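PDB 4U60: structural protein VP1 from Trichodysplasia spinulosa-associated polyomavirus, which forms the pentameric building block of the viral capsid and binds sialylated glycolipid glycans, such as the GM1 oligosaccharide, at its surface. Local coordinates for residues Gly44-Val49 against Asp259-Gly264; Cys84-Met89 against Lys275-Asn280; Ala92-Thr97 against Thr222-Leu227. One frame throughout, in Å; residues are numbered along the deposited sequence.

How the contacts relate
All three contacts involve the antiparallel strands of the jelly roll. Contacts 1 and 2 share strand 260-279: in contact 1 the loop segment 44-49 lies against its beginning, and contact 2 uses its end, with centres about 47 Å apart on opposite sides of the chain's centre. Contact 3 shares strand 86-99 with contact 2, centre to centre about 24 Å, and lies about 31 Å from contact 1. Along the chain, contact 3 is nested inside the loops closed by both others, whereas contacts 1 and 2 alternate their segments. Segment 44-49 leads into the glycan-binding residues Thr50-Asn53; contact 2 pairs the C-terminal residues with the beginning of strand 86-99; contact 3 adds the short strand 225-226.

Contact 1: residues Gly44-Val49 against Asp259-Gly264; sequences GYSEKV and DMQYRG
At the start of strand 260-279 in the jelly roll, residues Gly44-Val49 of the long loop between strands 12-29 and 69-74 lie along the strand, with Tyr45 and Arg263 forming a single beta bridge. The Arg263 guanidinium stacks flat on the Tyr45 ring, planes 4° apart, in an off-centre cation-pi contact. Arg263 CD sits over the same ring, 3.7 Å from the Tyr45 centroid, a CH-pi contact made possible by the bend at chi2 (53°). Arg263 NH1 also donates to Gly44 O (3.1 Å) from above the carbonyl plane, while Gly264 N reaches that oxygen from the opposite face, so two donors grip it. Beyond the bridge, Ser46 OG accepts from Tyr262 N (2.9 Å) and donates to Glu47 O (2.7 Å); its position between backbone N and carbonyl carbon (chi1 73°) lets it do both. Gln261 NE2 approaches Ser46 O nearly in line with its C=O bond (2.9 Å), the acceptor close to the amide plane. Val49 N closes on Met260 O at 2.8 Å, and a water links Val49 O to Met260 N. Lys48 passes its CE 3.4 Å from Asp259 OD2, but NZ stays beyond salt-bridge range. Tyr45 OH and Arg263 NH1 also bond to Gly147 O and Gln170 O of a neighbouring subunit, tying the stack to the pentamer interface. Val108 of a different subunit packs on Val49 and Tyr262, and within the chain strand 241-254 pairs with 260-279, its Phe252 ring meeting that of Tyr262.

Contact 2: residues Cys84-Met89 against Lys275-Asn280; sequences CNTLTM and KRTVRN
Strands 86-89 and 275-279 run antiparallel, their axes 4.6 Å apart at closest approach and inclined at 149°, as neighbours in the jelly-roll sheet. Leu87 with Val278 and Met89 with Arg276 are hydrogen-bonded pairs, each closed by two backbone bonds, and between them Thr88 and Thr277 form a non-hydrogen-bonded pair. On the face of Leu87, Met89 and Val278, the Met89 side chain crosses that of Val278 at about a right angle, SD 3.9 Å from Val278 CG1. Arg276 starts on this face too, but its chain bends away to a salt bridge with Glu91 and a bond to Leu13 O. On the opposite face, Thr88 CG2 rests 3.7 Å from Lys275 CB, and Thr277 CG2 lies at the same distance from Thr86 CB. One water bridges the hydroxyls of Thr88 and Thr277, 2.7 Å from each OG1. The C-terminal Asn280 bonds through its backbone N to Asn85 O (2.9 Å), the donor standing above the carbonyl plane. Its CG, anti to the backbone N (chi1 -167°), brings the amide over to Leu87, whose CD1 touches Asn280 CG at 3.5 Å. There ND2 also serves Leu82 O, and it donates to Cys84 O at 2.7 Å, nearly in line with that carbonyl, the acceptor oxygen close to the plane of the Asn280 amide.

Contact 3: residues Ala92-Thr97 against Thr222-Leu227; sequences AVSVKT and TVTTVL
Ala92-Thr97 and Thr222-Leu227 run antiparallel, and their backbone hydrogen bonds centre on Val95 and Thr225, a hydrogen-bonded pair, with Thr225 N to Val95 O at 2.8 Å and Val95 N to Thr225 O at 2.9 Å. Leu227 N adds a third bond, to Val93 O, from above the carbonyl plane. Apolar contact centres on Leu227, whose CD1 reaches Ala92 CB at 3.9 Å and whose CD2 meets Val95 CG1 at 4.0 Å. Val95 CG1, set between backbone N and carbonyl carbon (chi1 57°), also lies alongside Thr225, 3.8 Å from its CB. On the other face Ser94 CB touches Thr224 CG2 at 3.7 Å. Among polar side chains, the Lys96 stem runs past Thr224 OG1, while its NZ bonds to Asn221 O. One water joins Thr97 N to Val223 O and Thr225 OG1 across the two segments. Val93 and Ser94 both face Leu272, a classic beta bulge against strand 260-279 on the far edge of strand 86-99. Phe133 of strand 129-136 packs on Val95, Val135 of the same strand on Leu227, and Tyr204 of strand 201-208 on both Thr225 and Leu227.

Contact 1: residues Gly44-Val49 against Asp259-Gly264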
ATOM      1  N   GLY C  44     -13.078  25.800 -10.513  1.00 15.28           N
ATOM      2  CA  GLY C  44     -12.562  24.497 -10.101  1.00 13.62           C
ATOM      3  C   GLY C  44     -11.244  24.529  -9.373  1.00 12.66           C
ATOM      4  O   GLY C  44     -10.671  23.470  -9.117  1.00 11.77           O
ATOM      5  N   TYR C  45     -10.760  25.727  -9.079  1.00 13.00           N
ATOM      6  CA  TYR C  45      -9.546  25.954  -8.316  1.00 12.65           C
ATOM      7  C   TYR C  45      -9.864  26.955  -7.219  1.00 12.97           C
ATOM      8  O   TYR C  45     -10.827  27.725  -7.333  1.00 14.26           O
ATOM      9  CB  TYR C  45      -8.424  26.549  -9.153  1.00 13.78           C
ATOM     10  CG  TYR C  45      -7.850  25.694 -10.285  1.00 14.14           C
ATOM     11  CD1 TYR C  45      -8.480  25.608 -11.519  1.00 14.96           C
ATOM     12  CD2 TYR C  45      -6.636  25.036 -10.129  1.00 14.08           C
ATOM     13  CE1 TYR C  45      -7.940  24.860 -12.566  1.00 15.79           C
ATOM     14  CE2 TYR C  45      -6.086  24.284 -11.151  1.00 14.87           C
ATOM     15  CZ  TYR C  45      -6.735  24.181 -12.365  1.00 15.69           C
ATOM     16  OH  TYR C  45      -6.182  23.477 -13.404  1.00 16.86           O
ATOM     17  N   SER C  46      -9.040  26.997  -6.177  1.00 12.33           N
ATOM     18  CA  SER C  46      -9.103  28.117  -5.245  1.00 12.87           C
ATOM     19  C   SER C  46      -8.391  29.331  -5.840  1.00 14.61           C
ATOM     20  O   SER C  46      -7.672  29.252  -6.859  1.00 15.04           O
ATOM     21  CB  SER C  46      -8.441  27.748  -3.924  1.00 11.80           C
ATOM     22  OG  SER C  46      -7.039  27.691  -4.064  1.00 11.96           O
ATOM     23  N   GLU C  47      -8.607  30.483  -5.208  1.00 15.80           N
ATOM     24  CA  GLU C  47      -7.731  31.613  -5.386  1.00 17.87           C
ATOM     25  C   GLU C  47      -6.366  31.247  -4.806  1.00 16.89           C
ATOM     26  O   GLU C  47      -6.239  30.248  -4.052  1.00 15.27           O
ATOM     27  CB  GLU C  47      -8.292  32.844  -4.676  1.00 19.77           C
ATOM     28  CG  GLU C  47      -9.644  33.289  -5.212  1.00 21.87           C
ATOM     29  CD  GLU C  47      -9.608  33.734  -6.657  1.00 24.48           C
ATOM     30  OE1 GLU C  47      -8.608  34.347  -7.096  1.00 26.90           O
ATOM     31  OE2 GLU C  47     -10.626  33.559  -7.352  1.00 26.61           O
ATOM     32  N   LYS C  48      -5.358  32.049  -5.127  1.00 18.80           N
ATOM     33  CA  LYS C  48      -4.005  31.814  -4.592  1.00 18.90           C
ATOM     34  C   LYS C  48      -3.999  31.692  -3.074  1.00 17.33           C
ATOM     35  O   LYS C  48      -4.567  32.531  -2.359  1.00 17.52           O
ATOM     36  CB  LYS C  48      -3.044  32.920  -5.026  1.00 22.29           C
ATOM     37  CG  LYS C  48      -2.709  32.864  -6.503  1.00 24.93           C
ATOM     38  CD  LYS C  48      -1.918  34.063  -6.970  1.00 28.73           C
ATOM     39  CE  LYS C  48      -1.891  34.126  -8.493  1.00 31.43           C
ATOM     40  NZ  LYS C  48      -1.223  35.337  -8.978  1.00 35.50           N
ATOM     41  N   VAL C  49      -3.321  30.666  -2.576  1.00 15.54           N
ATOM     42  CA  VAL C  49      -3.136  30.490  -1.151  1.00 14.61           C
ATOM     43  C   VAL C  49      -2.217  31.571  -0.583  1.00 15.57           C
ATOM     44  O   VAL C  49      -1.209  31.940  -1.194  1.00 16.76           O
ATOM     45  CB  VAL C  49      -2.569  29.072  -0.871  1.00 13.63           C
ATOM     46  CG1 VAL C  49      -2.170  28.917   0.579  1.00 13.30           C
ATOM     47  CG2 VAL C  49      -3.594  28.015  -1.261  1.00 12.62           C
ATOM     48  N   ASP C 259       3.372  30.531  -6.533  1.00 19.37           N
ATOM     49  CA  ASP C 259       1.994  30.692  -6.043  1.00 19.91           C
ATOM     50  C   ASP C 259       1.162  29.434  -6.303  1.00 17.76           C
ATOM     51  O   ASP C 259       1.261  28.833  -7.377  1.00 18.12           O
ATOM     52  CB  ASP C 259       1.328  31.896  -6.715  1.00 22.33           C
ATOM     53  CG  ASP C 259       1.500  31.896  -8.219  1.00 25.34           C
ATOM     54  OD1 ASP C 259       2.640  32.120  -8.708  1.00 28.03           O
ATOM     55  OD2 ASP C 259       0.489  31.668  -8.927  1.00 28.49           O
ATOM     56  N   MET C 260       0.360  29.029  -5.324  1.00 15.80           N
ATOM     57  CA  MET C 260      -0.342  27.749  -5.402  1.00 14.58           C
ATOM     58  C   MET C 260      -1.840  27.907  -5.210  1.00 14.33           C
ATOM     59  O   MET C 260      -2.304  28.768  -4.438  1.00 15.02           O
ATOM     60  CB  MET C 260       0.238  26.759  -4.390  1.00 13.82           C
ATOM     61  CG  MET C 260       1.663  26.346  -4.742  1.00 14.07           C
ATOM     62  SD  MET C 260       2.606  25.453  -3.484  1.00 13.38           S
ATOM     63  CE  MET C 260       1.712  23.905  -3.454  1.00 12.70           C
ATOM     64  N   GLN C 261      -2.593  27.045  -5.886  1.00 13.73           N
ATOM     65  CA  GLN C 261      -4.056  27.007  -5.822  1.00 13.44           C
ATOM     66  C   GLN C 261      -4.524  25.572  -5.639  1.00 12.32           C
ATOM     67  O   GLN C 261      -4.027  24.670  -6.322  1.00 12.23           O
ATOM     68  CB  GLN C 261      -4.638  27.505  -7.139  1.00 14.34           C
ATOM     69  CG  GLN C 261      -4.382  28.960  -7.451  1.00 15.69           C
ATOM     70  CD  GLN C 261      -4.722  29.248  -8.890  1.00 16.92           C
ATOM     71  OE1 GLN C 261      -3.879  29.080  -9.786  1.00 18.17           O
ATOM     72  NE2 GLN C 261      -5.963  29.653  -9.138  1.00 17.54           N
ATOM     73  N   TYR C 262      -5.500  25.350  -4.765  1.00 11.70           N
ATOM     74  CA  TYR C 262      -6.165  24.064  -4.697  1.00 11.16           C
ATOM     75  C   TYR C 262      -6.819  23.730  -6.022  1.00 11.37           C
ATOM     76  O   TYR C 262      -7.330  24.609  -6.694  1.00 12.28           O
ATOM     77  CB  TYR C 262      -7.293  24.067  -3.676  1.00 10.92           C
ATOM     78  CG  TYR C 262      -6.922  24.023  -2.235  1.00 10.90           C
ATOM     79  CD1 TYR C 262      -6.702  22.819  -1.606  1.00 10.66           C
ATOM     80  CD2 TYR C 262      -6.792  25.188  -1.491  1.00 11.14           C
ATOM     81  CE1 TYR C 262      -6.406  22.753  -0.252  1.00 10.54           C
ATOM     82  CE2 TYR C 262      -6.464  25.140  -0.148  1.00 11.10           C
ATOM     83  CZ  TYR C 262      -6.285  23.922   0.477  1.00 10.68           C
ATOM     84  OH  TYR C 262      -5.995  23.820   1.813  1.00 11.03           O
ATOM     85  N   ARG C 263      -6.795  22.455  -6.381  1.00 11.19           N
ATOM     86  CA  ARG C 263      -7.541  21.921  -7.518  1.00 11.03           C
ATOM     87  C   ARG C 263      -8.486  20.818  -7.054  1.00 10.72           C
ATOM     88  O   ARG C 263      -8.060  19.914  -6.320  1.00 10.67           O
ATOM     89  CB  ARG C 263      -6.587  21.348  -8.551  1.00 11.21           C
ATOM     90  CG  ARG C 263      -7.231  20.637  -9.732  1.00 11.29           C
ATOM     91  CD  ARG C 263      -8.286  21.495 -10.429  1.00 11.85           C
ATOM     92  NE  ARG C 263      -8.609  21.012 -11.763  1.00 12.13           N
ATOM     93  CZ  ARG C 263      -9.683  21.372 -12.456  1.00 12.79           C
ATOM     94  NH1 ARG C 263     -10.576  22.180 -11.915  1.00 12.81           N
ATOM     95  NH2 ARG C 263      -9.901  20.874 -13.663  1.00 13.26           N
ATOM     96  N   GLY C 264      -9.753  20.914  -7.486  1.00 10.75           N
ATOM     97  CA  GLY C 264     -10.783  19.956  -7.153  1.00 10.65           C
ATOM     98  C   GLY C 264     -11.389  19.354  -8.391  1.00 10.70           C
ATOM     99  O   GLY C 264     -11.280  19.936  -9.475  1.00 11.17           O
TER
HETATM  100  O   HOH W   1      -5.646  20.870 -13.049  1.00 26.62           O
HETATM  101  O   HOH W   2       0.559  30.259  -2.671  1.00 14.83           O

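Contact 2: residues Cys84-Met89 against Lys275-Asn280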
ATOM      1  N   CYS C  84     -52.282   8.892   7.845  1.00 46.69           N
ATOM      2  CA  CYS C  84     -52.392   7.424   7.811  1.00 46.05           C
ATOM      3  C   CYS C  84     -51.589   6.770   8.947  1.00 43.71           C
ATOM      4  O   CYS C  84     -50.625   7.362   9.443  1.00 42.31           O
ATOM      5  CB  CYS C  84     -51.930   6.878   6.457  1.00 45.50           C
ATOM      6  SG  CYS C  84     -53.014   7.312   5.076  1.00 49.44           S
ATOM      7  N   ASN C  85     -52.002   5.565   9.352  1.00 42.73           N
ATOM      8  CA  ASN C  85     -51.349   4.831  10.450  1.00 41.36           C
ATOM      9  C   ASN C  85     -49.911   4.405  10.115  1.00 38.41           C
ATOM     10  O   ASN C  85     -49.082   4.223  11.009  1.00 37.55           O
ATOM     11  CB  ASN C  85     -52.157   3.592  10.822  1.00 42.66           C
ATOM     12  CG  ASN C  85     -53.531   3.914  11.425  1.00 45.36           C
ATOM     13  OD1 ASN C  85     -54.310   2.999  11.674  1.00 46.85           O
ATOM     14  ND2 ASN C  85     -53.841   5.194  11.649  1.00 46.35           N
ATOM     15  N   THR C  86     -49.644   4.215   8.830  1.00 36.25           N
ATOM     16  CA  THR C  86     -48.280   4.035   8.325  1.00 33.75           C
ATOM     17  C   THR C  86     -48.055   4.980   7.162  1.00 32.96           C
ATOM     18  O   THR C  86     -49.012   5.472   6.550  1.00 33.86           O
ATOM     19  CB  THR C  86     -48.017   2.594   7.841  1.00 33.07           C
ATOM     20  OG1 THR C  86     -48.871   2.290   6.728  1.00 33.75           O
ATOM     21  CG2 THR C  86     -48.264   1.600   8.971  1.00 33.92           C
ATOM     22  N   LEU C  87     -46.779   5.226   6.878  1.00 30.73           N
ATOM     23  CA  LEU C  87     -46.370   6.047   5.750  1.00 30.08           C
ATOM     24  C   LEU C  87     -45.256   5.336   4.990  1.00 28.19           C
ATOM     25  O   LEU C  87     -44.727   4.328   5.442  1.00 27.09           O
ATOM     26  CB  LEU C  87     -45.904   7.425   6.228  1.00 30.20           C
ATOM     27  CG  LEU C  87     -46.955   8.341   6.868  1.00 32.03           C
ATOM     28  CD1 LEU C  87     -46.284   9.584   7.435  1.00 32.04           C
ATOM     29  CD2 LEU C  87     -48.059   8.722   5.882  1.00 33.41           C
ATOM     30  N   THR C  88     -44.950   5.848   3.807  1.00 27.51           N
ATOM     31  CA  THR C  88     -43.890   5.298   2.976  1.00 26.07           C
ATOM     32  C   THR C  88     -42.767   6.312   2.911  1.00 24.81           C
ATOM     33  O   THR C  88     -43.017   7.513   2.819  1.00 25.28           O
ATOM     34  CB  THR C  88     -44.392   4.985   1.556  1.00 26.58           C
ATOM     35  OG1 THR C  88     -45.638   4.272   1.628  1.00 28.17           O
ATOM     36  CG2 THR C  88     -43.339   4.159   0.787  1.00 25.51           C
ATOM     37  N   MET C  89     -41.533   5.817   2.976  1.00 23.04           N
ATOM     38  CA  MET C  89     -40.347   6.639   2.801  1.00 21.83           C
ATOM     39  C   MET C  89     -39.427   5.976   1.778  1.00 20.63           C
ATOM     40  O   MET C  89     -39.434   4.755   1.645  1.00 20.67           O
ATOM     41  CB  MET C  89     -39.593   6.780   4.118  1.00 21.54           C
ATOM     42  CG  MET C  89     -40.396   7.439   5.217  1.00 22.66           C
ATOM     43  SD  MET C  89     -39.403   7.729   6.697  1.00 22.22           S
ATOM     44  CE  MET C  89     -38.450   9.146   6.184  1.00 21.59           C
ATOM     45  N   LYS C 275     -38.861   1.712  -1.717  1.00 22.32           N
ATOM     46  CA  LYS C 275     -39.922   2.138  -0.826  1.00 23.44           C
ATOM     47  C   LYS C 275     -39.934   1.308   0.445  1.00 23.80           C
ATOM     48  O   LYS C 275     -39.952   0.077   0.389  1.00 24.66           O
ATOM     49  CB  LYS C 275     -41.285   2.034  -1.502  1.00 25.02           C
ATOM     50  CG  LYS C 275     -41.538   3.099  -2.546  1.00 25.62           C
ATOM     51  CD  LYS C 275     -42.924   2.944  -3.158  1.00 27.53           C
ATOM     52  CE  LYS C 275     -43.088   3.857  -4.365  1.00 28.24           C
ATOM     53  NZ  LYS C 275     -44.389   3.632  -5.051  1.00 30.18           N
ATOM     54  N   ARG C 276     -39.956   2.009   1.577  1.00 23.19           N
ATOM     55  CA  ARG C 276     -39.999   1.396   2.901  1.00 23.43           C
ATOM     56  C   ARG C 276     -41.196   1.925   3.703  1.00 24.15           C
ATOM     57  O   ARG C 276     -41.388   3.133   3.839  1.00 23.45           O
ATOM     58  CB  ARG C 276     -38.715   1.716   3.657  1.00 22.40           C
ATOM     59  CG  ARG C 276     -38.705   1.294   5.124  1.00 22.72           C
ATOM     60  CD  ARG C 276     -38.510  -0.203   5.291  1.00 23.40           C
ATOM     61  NE  ARG C 276     -37.108  -0.571   5.109  1.00 22.78           N
ATOM     62  CZ  ARG C 276     -36.509  -1.642   5.639  1.00 23.24           C
ATOM     63  NH1 ARG C 276     -37.186  -2.501   6.393  1.00 24.65           N
ATOM     64  NH2 ARG C 276     -35.212  -1.842   5.415  1.00 22.75           N
ATOM     65  N   THR C 277     -41.976   1.011   4.260  1.00 25.27           N
ATOM     66  CA  THR C 277     -43.076   1.404   5.146  1.00 26.70           C
ATOM     67  C   THR C 277     -42.539   1.710   6.543  1.00 26.80           C
ATOM     68  O   THR C 277     -41.651   1.019   7.042  1.00 26.29           O
ATOM     69  CB  THR C 277     -44.162   0.317   5.194  1.00 28.05           C
ATOM     70  OG1 THR C 277     -44.621   0.058   3.864  1.00 28.50           O
ATOM     71  CG2 THR C 277     -45.365   0.767   6.074  1.00 29.10           C
ATOM     72  N   VAL C 278     -43.081   2.765   7.158  1.00 27.36           N
ATOM     73  CA  VAL C 278     -42.713   3.191   8.508  1.00 27.51           C
ATOM     74  C   VAL C 278     -43.983   3.483   9.324  1.00 29.14           C
ATOM     75  O   VAL C 278     -45.043   3.797   8.778  1.00 29.58           O
ATOM     76  CB  VAL C 278     -41.790   4.435   8.498  1.00 26.42           C
ATOM     77  CG1 VAL C 278     -40.574   4.172   7.621  1.00 25.54           C
ATOM     78  CG2 VAL C 278     -42.515   5.687   8.012  1.00 26.57           C
ATOM     79  N   ARG C 279     -43.839   3.398  10.635  1.00 30.53           N
ATOM     80  CA  ARG C 279     -44.926   3.701  11.560  1.00 33.08           C
ATOM     81  C   ARG C 279     -45.279   5.178  11.554  1.00 33.19           C
ATOM     82  O   ARG C 279     -44.408   6.037  11.390  1.00 32.06           O
ATOM     83  CB  ARG C 279     -44.522   3.326  12.971  1.00 34.54           C
ATOM     84  CG  ARG C 279     -44.289   1.848  13.176  1.00 36.95           C
ATOM     85  CD  ARG C 279     -44.406   1.491  14.661  1.00 39.85           C
ATOM     86  NE  ARG C 279     -44.398   0.044  14.854  1.00 42.80           N
ATOM     87  CZ  ARG C 279     -45.406  -0.771  14.548  1.00 45.06           C
ATOM     88  NH1 ARG C 279     -46.542  -0.303  14.034  1.00 47.74           N
ATOM     89  NH2 ARG C 279     -45.276  -2.077  14.758  1.00 46.86           N
ATOM     90  N   ASN C 280     -46.560   5.463  11.761  1.00 35.25           N
ATOM     91  CA  ASN C 280     -47.033   6.829  11.888  1.00 36.64           C
ATOM     92  C   ASN C 280     -48.188   6.855  12.884  1.00 39.12           C
ATOM     93  O   ASN C 280     -48.478   5.838  13.513  1.00 38.80           O
ATOM     94  CB  ASN C 280     -47.477   7.359  10.525  1.00 36.95           C
ATOM     95  CG  ASN C 280     -47.695   8.863  10.517  1.00 37.22           C
ATOM     96  OD1 ASN C 280     -46.868   9.625  11.018  1.00 37.30           O
ATOM     97  ND2 ASN C 280     -48.803   9.301   9.916  1.00 38.21           N
ATOM     98  OXT ASN C 280     -48.851   7.870  13.083  1.00 42.23           O
TER
HETATM   99  O   HOH W   3     -46.180   1.889   2.695  1.00 25.31           O

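Contact 3: residues Ala92-Thr97 against Thr222-Leu227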
ATOM      1  N   ALA C  92     -32.457   4.758   0.844  1.00 15.70           N
ATOM      2  CA  ALA C  92     -31.286   4.681  -0.028  1.00 15.31           C
ATOM      3  C   ALA C  92     -30.563   3.360   0.235  1.00 15.39           C
ATOM      4  O   ALA C  92     -30.129   3.103   1.333  1.00 15.59           O
ATOM      5  CB  ALA C  92     -30.358   5.855   0.234  1.00 14.80           C
ATOM      6  N   VAL C  93     -30.462   2.528  -0.797  1.00 15.82           N
ATOM      7  CA  VAL C  93     -29.958   1.162  -0.669  1.00 15.94           C
ATOM      8  C   VAL C  93     -28.460   1.087  -1.001  1.00 15.25           C
ATOM      9  O   VAL C  93     -27.714   0.392  -0.337  1.00 14.97           O
ATOM     10  CB  VAL C  93     -30.696   0.230  -1.644  1.00 17.05           C
ATOM     11  CG1 VAL C  93     -30.133  -1.185  -1.581  1.00 17.50           C
ATOM     12  CG2 VAL C  93     -32.196   0.225  -1.366  1.00 17.86           C
ATOM     13  N   SER C  94     -28.058   1.805  -2.033  1.00 14.91           N
ATOM     14  CA  SER C  94     -26.685   1.735  -2.534  1.00 14.86           C
ATOM     15  C   SER C  94     -26.369   2.934  -3.388  1.00 14.48           C
ATOM     16  O   SER C  94     -27.271   3.604  -3.901  1.00 14.52           O
ATOM     17  CB  SER C  94     -26.497   0.446  -3.364  1.00 15.66           C
ATOM     18  OG  SER C  94     -27.350   0.415  -4.500  1.00 16.29           O
ATOM     19  N   VAL C  95     -25.066   3.173  -3.572  1.00 14.19           N
ATOM     20  CA  VAL C  95     -24.598   4.255  -4.433  1.00 13.99           C
ATOM     21  C   VAL C  95     -23.400   3.777  -5.240  1.00 14.22           C
ATOM     22  O   VAL C  95     -22.533   3.076  -4.707  1.00 14.23           O
ATOM     23  CB  VAL C  95     -24.244   5.529  -3.642  1.00 13.52           C
ATOM     24  CG1 VAL C  95     -23.185   5.257  -2.568  1.00 13.19           C
ATOM     25  CG2 VAL C  95     -23.809   6.646  -4.584  1.00 13.47           C
ATOM     26  N   LYS C  96     -23.376   4.152  -6.511  1.00 14.32           N
ATOM     27  CA  LYS C  96     -22.173   4.053  -7.347  1.00 14.69           C
ATOM     28  C   LYS C  96     -21.685   5.485  -7.485  1.00 14.16           C
ATOM     29  O   LYS C  96     -22.399   6.353  -7.966  1.00 14.28           O
ATOM     30  CB  LYS C  96     -22.494   3.443  -8.709  1.00 15.92           C
ATOM     31  CG  LYS C  96     -23.126   2.062  -8.625  1.00 17.02           C
ATOM     32  CD  LYS C  96     -23.393   1.442  -9.989  1.00 18.72           C
ATOM     33  CE  LYS C  96     -22.135   0.913 -10.655  1.00 19.72           C
ATOM     34  NZ  LYS C  96     -22.365   0.490 -12.059  1.00 21.44           N
ATOM     35  N   THR C  97     -20.470   5.752  -7.048  1.00 13.54           N
ATOM     36  CA  THR C  97     -19.941   7.111  -7.128  1.00 13.31           C
ATOM     37  C   THR C  97     -18.521   7.084  -7.675  1.00 13.76           C
ATOM     38  O   THR C  97     -17.767   6.142  -7.388  1.00 14.09           O
ATOM     39  CB  THR C  97     -20.019   7.807  -5.738  1.00 12.49           C
ATOM     40  OG1 THR C  97     -19.502   9.137  -5.792  1.00 11.90           O
ATOM     41  CG2 THR C  97     -19.276   7.025  -4.653  1.00 12.41           C
ATOM     42  N   THR C 222     -17.769   0.220 -12.000  1.00 13.74           N
ATOM     43  CA  THR C 222     -18.103  -1.146 -11.649  1.00 14.49           C
ATOM     44  C   THR C 222     -18.250  -1.387 -10.155  1.00 14.96           C
ATOM     45  O   THR C 222     -18.463  -2.521  -9.782  1.00 16.19           O
ATOM     46  CB  THR C 222     -17.008  -2.104 -12.168  1.00 14.52           C
ATOM     47  OG1 THR C 222     -15.753  -1.783 -11.533  1.00 13.95           O
ATOM     48  CG2 THR C 222     -16.899  -1.995 -13.683  1.00 14.77           C
ATOM     49  N   VAL C 223     -18.156  -0.347  -9.331  1.00 15.16           N
ATOM     50  CA  VAL C 223     -18.170  -0.512  -7.863  1.00 15.56           C
ATOM     51  C   VAL C 223     -19.447   0.074  -7.240  1.00 15.86           C
ATOM     52  O   VAL C 223     -19.777   1.251  -7.454  1.00 15.41           O
ATOM     53  CB  VAL C 223     -16.935   0.145  -7.214  1.00 15.42           C
ATOM     54  CG1 VAL C 223     -17.020   0.095  -5.696  1.00 15.55           C
ATOM     55  CG2 VAL C 223     -15.649  -0.526  -7.686  1.00 15.98           C
ATOM     56  N   THR C 224     -20.135  -0.754  -6.462  1.00 16.28           N
ATOM     57  CA  THR C 224     -21.375  -0.368  -5.770  1.00 16.76           C
ATOM     58  C   THR C 224     -21.076  -0.316  -4.270  1.00 16.75           C
ATOM     59  O   THR C 224     -20.510  -1.257  -3.712  1.00 18.07           O
ATOM     60  CB  THR C 224     -22.475  -1.380  -6.078  1.00 17.73           C
ATOM     61  OG1 THR C 224     -22.801  -1.318  -7.476  1.00 17.66           O
ATOM     62  CG2 THR C 224     -23.750  -1.078  -5.267  1.00 17.95           C
ATOM     63  N   THR C 225     -21.419   0.791  -3.635  1.00 16.49           N
ATOM     64  CA  THR C 225     -21.252   0.952  -2.187  1.00 16.23           C
ATOM     65  C   THR C 225     -22.625   0.729  -1.528  1.00 16.11           C
ATOM     66  O   THR C 225     -23.564   1.438  -1.829  1.00 15.98           O
ATOM     67  CB  THR C 225     -20.768   2.361  -1.856  1.00 16.66           C
ATOM     68  OG1 THR C 225     -19.531   2.627  -2.548  1.00 18.47           O
ATOM     69  CG2 THR C 225     -20.589   2.521  -0.359  1.00 16.78           C
ATOM     70  N   VAL C 226     -22.732  -0.279  -0.680  1.00 16.12           N
ATOM     71  CA  VAL C 226     -23.968  -0.594   0.021  1.00 16.84           C
ATOM     72  C   VAL C 226     -24.165   0.420   1.152  1.00 16.02           C
ATOM     73  O   VAL C 226     -23.262   0.644   1.954  1.00 15.83           O
ATOM     74  CB  VAL C 226     -23.926  -2.036   0.567  1.00 18.15           C
ATOM     75  CG1 VAL C 226     -25.156  -2.335   1.416  1.00 19.49           C
ATOM     76  CG2 VAL C 226     -23.815  -3.037  -0.579  1.00 19.35           C
ATOM     77  N   LEU C 227     -25.346   1.044   1.181  1.00 15.38           N
ATOM     78  CA  LEU C 227     -25.695   2.046   2.191  1.00 14.98           C
ATOM     79  C   LEU C 227     -26.523   1.483   3.356  1.00 15.54           C
ATOM     80  O   LEU C 227     -26.817   2.193   4.323  1.00 15.17           O
ATOM     81  CB  LEU C 227     -26.430   3.222   1.530  1.00 14.73           C
ATOM     82  CG  LEU C 227     -25.625   4.003   0.482  1.00 13.97           C
ATOM     83  CD1 LEU C 227     -26.561   4.933  -0.279  1.00 14.05           C
ATOM     84  CD2 LEU C 227     -24.509   4.804   1.133  1.00 13.44           C
TER
HETATM   85  O   HOH W   4     -19.175   3.398  -5.445  1.00 17.12           O